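Local coordinates for protein PnpC (Pseudomonas putida, PDB 3N9T) that probably catalyses the iron(III)-dependent intradiol ring cleavage of hydroxyquinol, as a dioxygenase that also carries bound phospholipid, at residues S254-D266 with M274-V286. Residues are numbered along the deposited sequence; the frame is centred on the assembly and turned at random.
Sequences SLQVKYEDRPAHD and MPYPYKSAYYEFV
Y278 CG lies between its own backbone N and carbonyl carbon, chi1 64°, which turns the ring under R262. R262 CB lies over one ring face, a CH-pi contact 3.8 Å from the Y278 centroid. M274 CG covers the opposite face. The R262 chain bends at chi2, -65°, and carries the guanidinium across S280 CB, which lies over the centre of one guanidinium face. R262 NE donates to the anti lone pair of E260 OE1 at 3.0 Å, a salt bridge. R262 NH1 meets D266 OD2 from above the carboxylate plane at 2.9 Å, a second salt bridge. D266 OD1 takes the backbone N-H of D268. With an alanine at R262, E260 and D266 would probably lose their shared positive mate, and S280 CB the flat group lying over it. The backbones form an antiparallel ladder in the beta-sandwich of the intradiol dioxygenase catalytic domain, with E260-S280 and R262-Y278 as its hydrogen-bonded pairs. Strand 278-287 also pairs with strand 129-138. A281 CB sits over the Y259 ring, 3.7 Å from its centroid. A water bridges K258 O and Y282 N. Y283 OH donates to S254 O at 2.8 Å, from above the carbonyl plane.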
loop_
_atom_site.group_PDB
_atom_site.type_symbol
_atom_site.label_atom_id
_atom_site.label_comp_id
_atom_site.label_asym_id
_atom_site.label_seq_id
_atom_site.Cartn_x
_atom_site.Cartn_y
_atom_site.Cartn_z
ATOM N N SER A 254 -24.619 -4.498 18.848
ATOM C CA SER A 254 -24.848 -5.546 19.809
ATOM C C SER A 254 -23.714 -5.743 20.859
ATOM O O SER A 254 -23.931 -6.466 21.849
ATOM C CB SER A 254 -25.077 -6.861 19.072
ATOM O OG SER A 254 -23.847 -7.320 18.473
ATOM N N LEU A 255 -22.548 -5.122 20.652
ATOM C CA LEU A 255 -21.377 -5.308 21.583
ATOM C C LEU A 255 -21.294 -4.195 22.635
ATOM O O LEU A 255 -20.260 -4.028 23.310
ATOM C CB LEU A 255 -20.074 -5.289 20.743
ATOM C CG LEU A 255 -20.028 -6.438 19.718
ATOM C CD1 LEU A 255 -18.692 -6.389 18.937
ATOM C CD2 LEU A 255 -20.202 -7.812 20.407
ATOM N N GLN A 256 -22.339 -3.371 22.729
ATOM C CA GLN A 256 -22.368 -2.300 23.678
ATOM C C GLN A 256 -23.032 -2.873 24.924
ATOM O O GLN A 256 -23.926 -3.736 24.873
ATOM C CB GLN A 256 -23.201 -1.116 23.157
ATOM C CG GLN A 256 -22.769 -0.627 21.810
ATOM C CD GLN A 256 -23.553 0.563 21.315
ATOM O OE1 GLN A 256 -24.329 1.198 22.064
ATOM N NE2 GLN A 256 -23.306 0.917 20.058
ATOM N N VAL A 257 -22.560 -2.454 26.067
ATOM C CA VAL A 257 -23.179 -2.930 27.294
ATOM C C VAL A 257 -23.184 -1.727 28.264
ATOM O O VAL A 257 -22.202 -0.979 28.361
ATOM C CB VAL A 257 -22.392 -4.157 27.869
ATOM C CG1 VAL A 257 -20.960 -3.729 28.364
ATOM C CG2 VAL A 257 -23.193 -4.787 28.934
ATOM N N LYS A 258 -24.282 -1.559 28.981
ATOM C CA LYS A 258 -24.435 -0.511 29.961
ATOM C C LYS A 258 -23.757 -0.814 31.326
ATOM O O LYS A 258 -23.997 -1.848 31.931
ATOM C CB LYS A 258 -25.952 -0.329 30.141
ATOM C CG LYS A 258 -26.362 0.689 31.223
ATOM C CD LYS A 258 -26.260 2.110 30.759
ATOM C CE LYS A 258 -27.136 2.971 31.706
ATOM N NZ LYS A 258 -26.925 4.427 31.436
ATOM N N TYR A 259 -22.894 0.067 31.792
ATOM C CA TYR A 259 -22.372 -0.042 33.140
ATOM C C TYR A 259 -23.349 0.692 34.121
ATOM O O TYR A 259 -23.245 1.895 34.281
ATOM C CB TYR A 259 -20.962 0.498 33.226
ATOM C CG TYR A 259 -19.918 -0.439 32.621
ATOM C CD1 TYR A 259 -19.797 -0.580 31.247
ATOM C CD2 TYR A 259 -19.041 -1.128 33.436
ATOM C CE1 TYR A 259 -18.822 -1.447 30.668
ATOM C CE2 TYR A 259 -18.071 -1.995 32.904
ATOM C CZ TYR A 259 -17.970 -2.156 31.517
ATOM O OH TYR A 259 -16.988 -2.980 31.056
ATOM N N GLU A 260 -24.300 -0.046 34.707
ATOM C CA GLU A 260 -25.378 0.556 35.553
ATOM C C GLU A 260 -24.862 0.832 36.926
ATOM O O GLU A 260 -23.960 0.154 37.403
ATOM C CB GLU A 260 -26.566 -0.393 35.702
ATOM C CG GLU A 260 -27.072 -0.989 34.420
ATOM C CD GLU A 260 -28.323 -1.833 34.634
ATOM O OE1 GLU A 260 -28.562 -2.319 35.768
ATOM O OE2 GLU A 260 -29.094 -1.964 33.672
ATOM N N ASP A 261 -25.423 1.825 37.584
ATOM C CA ASP A 261 -25.032 2.119 38.969
ATOM C C ASP A 261 -25.889 1.247 39.857
ATOM O O ASP A 261 -27.079 1.238 39.725
ATOM C CB ASP A 261 -25.202 3.618 39.271
ATOM C CG ASP A 261 -24.406 4.487 38.295
ATOM O OD1 ASP A 261 -23.205 4.689 38.553
ATOM O OD2 ASP A 261 -24.975 4.931 37.258
ATOM N N ARG A 262 -25.278 0.438 40.708
ATOM C CA ARG A 262 -26.060 -0.472 41.532
ATOM C C ARG A 262 -25.868 -0.175 43.010
ATOM O O ARG A 262 -24.800 0.291 43.384
ATOM C CB ARG A 262 -25.605 -1.920 41.310
ATOM C CG ARG A 262 -25.877 -2.434 39.920
ATOM C CD ARG A 262 -27.370 -2.514 39.658
ATOM N NE ARG A 262 -27.477 -3.248 38.411
ATOM C CZ ARG A 262 -27.485 -4.579 38.365
ATOM N NH1 ARG A 262 -27.442 -5.272 39.503
ATOM N NH2 ARG A 262 -27.534 -5.203 37.187
ATOM N N PRO A 263 -26.859 -0.580 43.851
ATOM C CA PRO A 263 -26.827 -0.361 45.324
ATOM C C PRO A 263 -25.863 -1.330 45.940
ATOM O O PRO A 263 -25.616 -2.414 45.353
ATOM C CB PRO A 263 -28.257 -0.705 45.762
ATOM C CG PRO A 263 -28.844 -1.569 44.667
ATOM C CD PRO A 263 -28.141 -1.156 43.386
ATOM N N ALA A 264 -25.298 -0.978 47.086
ATOM C CA ALA A 264 -24.569 -1.977 47.879
ATOM C C ALA A 264 -25.497 -3.143 48.157
ATOM O O ALA A 264 -26.703 -2.944 48.299
ATOM C CB ALA A 264 -24.041 -1.410 49.153
ATOM N N HIS A 265 -24.938 -4.359 48.130
ATOM C CA HIS A 265 -25.636 -5.586 48.456
ATOM C C HIS A 265 -26.748 -5.909 47.460
ATOM O O HIS A 265 -27.691 -6.636 47.779
ATOM C CB HIS A 265 -26.097 -5.566 49.944
ATOM C CG HIS A 265 -25.009 -5.140 50.897
ATOM N ND1 HIS A 265 -23.932 -5.940 51.202
ATOM C CD2 HIS A 265 -24.805 -3.977 51.560
ATOM C CE1 HIS A 265 -23.105 -5.290 52.005
ATOM N NE2 HIS A 265 -23.605 -4.091 52.228
ATOM N N ASP A 266 -26.619 -5.426 46.216
ATOM C CA ASP A 266 -27.654 -5.717 45.210
ATOM C C ASP A 266 -27.823 -7.245 45.151
ATOM O O ASP A 266 -26.828 -7.955 45.150
ATOM C CB ASP A 266 -27.194 -5.206 43.831
ATOM C CG ASP A 266 -28.287 -5.197 42.808
ATOM O OD1 ASP A 266 -29.115 -6.131 42.718
ATOM O OD2 ASP A 266 -28.318 -4.236 42.015
ATOM N N MET A 274 -21.935 -7.448 47.006
ATOM C CA MET A 274 -21.014 -6.337 46.828
ATOM C C MET A 274 -21.120 -5.377 48.013
ATOM O O MET A 274 -22.226 -4.871 48.331
ATOM C CB MET A 274 -21.256 -5.600 45.491
ATOM C CG MET A 274 -21.045 -6.418 44.208
ATOM S SD MET A 274 -19.313 -6.860 43.955
ATOM C CE MET A 274 -19.574 -8.203 42.886
ATOM N N PRO A 275 -19.982 -5.063 48.624
ATOM C CA PRO A 275 -19.985 -4.299 49.885
ATOM C C PRO A 275 -20.364 -2.836 49.727
ATOM O O PRO A 275 -20.987 -2.308 50.631
ATOM C CB PRO A 275 -18.539 -4.443 50.405
ATOM C CG PRO A 275 -17.708 -4.709 49.167
ATOM C CD PRO A 275 -18.616 -5.371 48.139
ATOM N N TYR A 276 -20.039 -2.207 48.588
ATOM C CA TYR A 276 -20.403 -0.823 48.328
ATOM C C TYR A 276 -21.184 -0.658 47.035
ATOM O O TYR A 276 -21.197 -1.576 46.205
ATOM C CB TYR A 276 -19.175 0.098 48.324
ATOM C CG TYR A 276 -18.171 -0.301 49.398
ATOM C CD1 TYR A 276 -18.390 0.021 50.769
ATOM C CD2 TYR A 276 -17.052 -1.064 49.056
ATOM C CE1 TYR A 276 -17.488 -0.404 51.771
ATOM C CE2 TYR A 276 -16.136 -1.492 50.039
ATOM C CZ TYR A 276 -16.356 -1.167 51.383
ATOM O OH TYR A 276 -15.425 -1.612 52.295
ATOM N N PRO A 277 -21.807 0.525 46.845
ATOM C CA PRO A 277 -22.476 0.840 45.592
ATOM C C PRO A 277 -21.433 0.753 44.484
ATOM O O PRO A 277 -20.252 1.055 44.721
ATOM C CB PRO A 277 -22.931 2.306 45.807
ATOM C CG PRO A 277 -23.131 2.407 47.247
ATOM C CD PRO A 277 -21.925 1.649 47.794
ATOM N N TYR A 278 -21.821 0.295 43.294
ATOM C CA TYR A 278 -20.775 -0.127 42.336
ATOM C C TYR A 278 -21.315 -0.064 40.934
ATOM O O TYR A 278 -22.535 0.073 40.728
ATOM C CB TYR A 278 -20.241 -1.569 42.653
ATOM C CG TYR A 278 -21.311 -2.629 42.502
ATOM C CD1 TYR A 278 -22.257 -2.831 43.487
ATOM C CD2 TYR A 278 -21.369 -3.438 41.350
ATOM C CE1 TYR A 278 -23.277 -3.817 43.327
ATOM C CE2 TYR A 278 -22.346 -4.356 41.179
ATOM C CZ TYR A 278 -23.308 -4.566 42.185
ATOM O OH TYR A 278 -24.308 -5.534 42.041
ATOM N N LYS A 279 -20.417 -0.155 39.957
ATOM C CA LYS A 279 -20.873 -0.220 38.557
ATOM C C LYS A 279 -20.973 -1.676 38.048
ATOM O O LYS A 279 -20.130 -2.465 38.379
ATOM C CB LYS A 279 -19.937 0.609 37.663
ATOM C CG LYS A 279 -19.748 2.083 38.137
ATOM C CD LYS A 279 -20.755 2.961 37.328
ATOM C CE LYS A 279 -20.527 4.485 37.607
ATOM N NZ LYS A 279 -21.401 5.259 36.641
ATOM N N SER A 280 -21.998 -1.999 37.248
ATOM C CA SER A 280 -22.222 -3.389 36.850
ATOM C C SER A 280 -22.615 -3.470 35.413
ATOM O O SER A 280 -23.530 -2.738 34.991
ATOM C CB SER A 280 -23.442 -3.991 37.564
ATOM O OG SER A 280 -23.222 -5.386 37.580
ATOM N N ALA A 281 -21.998 -4.387 34.689
ATOM C CA ALA A 281 -22.324 -4.619 33.276
ATOM C C ALA A 281 -22.622 -6.134 33.083
ATOM O O ALA A 281 -21.800 -6.991 33.478
ATOM C CB ALA A 281 -21.172 -4.177 32.421
ATOM N N TYR A 282 -23.766 -6.424 32.479
ATOM C CA TYR A 282 -24.276 -7.779 32.383
ATOM C C TYR A 282 -24.291 -8.163 30.927
ATOM O O TYR A 282 -24.900 -7.433 30.113
ATOM C CB TYR A 282 -25.754 -7.887 32.912
ATOM C CG TYR A 282 -26.295 -9.319 32.780
ATOM C CD1 TYR A 282 -25.924 -10.297 33.673
ATOM C CD2 TYR A 282 -27.167 -9.657 31.736
ATOM C CE1 TYR A 282 -26.376 -11.596 33.537
ATOM C CE2 TYR A 282 -27.651 -10.907 31.610
ATOM C CZ TYR A 282 -27.241 -11.883 32.494
ATOM O OH TYR A 282 -27.669 -13.163 32.359
ATOM N N TYR A 283 -23.707 -9.302 30.575
ATOM C CA TYR A 283 -23.710 -9.662 29.170
ATOM C C TYR A 283 -23.875 -11.158 28.903
ATOM O O TYR A 283 -23.206 -11.958 29.550
ATOM C CB TYR A 283 -22.466 -9.106 28.453
ATOM C CG TYR A 283 -22.622 -9.094 26.880
ATOM C CD1 TYR A 283 -23.237 -8.024 26.241
ATOM C CD2 TYR A 283 -22.165 -10.168 26.093
ATOM C CE1 TYR A 283 -23.395 -7.983 24.860
ATOM C CE2 TYR A 283 -22.295 -10.139 24.706
ATOM C CZ TYR A 283 -22.928 -9.044 24.099
ATOM O OH TYR A 283 -23.052 -8.969 22.740
ATOM N N GLU A 284 -24.749 -11.529 27.964
ATOM C CA GLU A 284 -24.812 -12.966 27.604
ATOM C C GLU A 284 -24.146 -13.264 26.237
ATOM O O GLU A 284 -24.623 -12.811 25.164
ATOM C CB GLU A 284 -26.231 -13.508 27.659
ATOM C CG GLU A 284 -26.832 -13.293 29.034
ATOM C CD GLU A 284 -28.256 -13.834 29.132
ATOM O OE1 GLU A 284 -28.916 -13.972 28.083
ATOM O OE2 GLU A 284 -28.691 -14.114 30.263
ATOM N N PHE A 285 -23.026 -13.979 26.293
ATOM C CA PHE A 285 -22.349 -14.376 25.074
ATOM C C PHE A 285 -23.015 -15.631 24.491
ATOM O O PHE A 285 -23.435 -16.530 25.227
ATOM C CB PHE A 285 -20.902 -14.725 25.360
ATOM C CG PHE A 285 -20.086 -13.544 25.772
ATOM C CD1 PHE A 285 -19.573 -12.657 24.783
ATOM C CD2 PHE A 285 -19.794 -13.334 27.132
ATOM C CE1 PHE A 285 -18.805 -11.504 25.148
ATOM C CE2 PHE A 285 -19.021 -12.155 27.529
ATOM C CZ PHE A 285 -18.562 -11.235 26.487
ATOM N N VAL A 286 -23.076 -15.671 23.173
ATOM C CA VAL A 286 -23.666 -16.774 22.440
ATOM C C VAL A 286 -22.572 -17.306 21.476
ATOM O O VAL A 286 -22.056 -16.558 20.654
ATOM C CB VAL A 286 -24.985 -16.327 21.699
ATOM C CG1 VAL A 286 -25.586 -17.489 20.881
ATOM C CG2 VAL A 286 -26.031 -15.736 22.720
HETATM O O HOH W 1 -25.562 -3.962 32.027
HETATM O O HOH W 2 -26.178 -4.517 34.927
#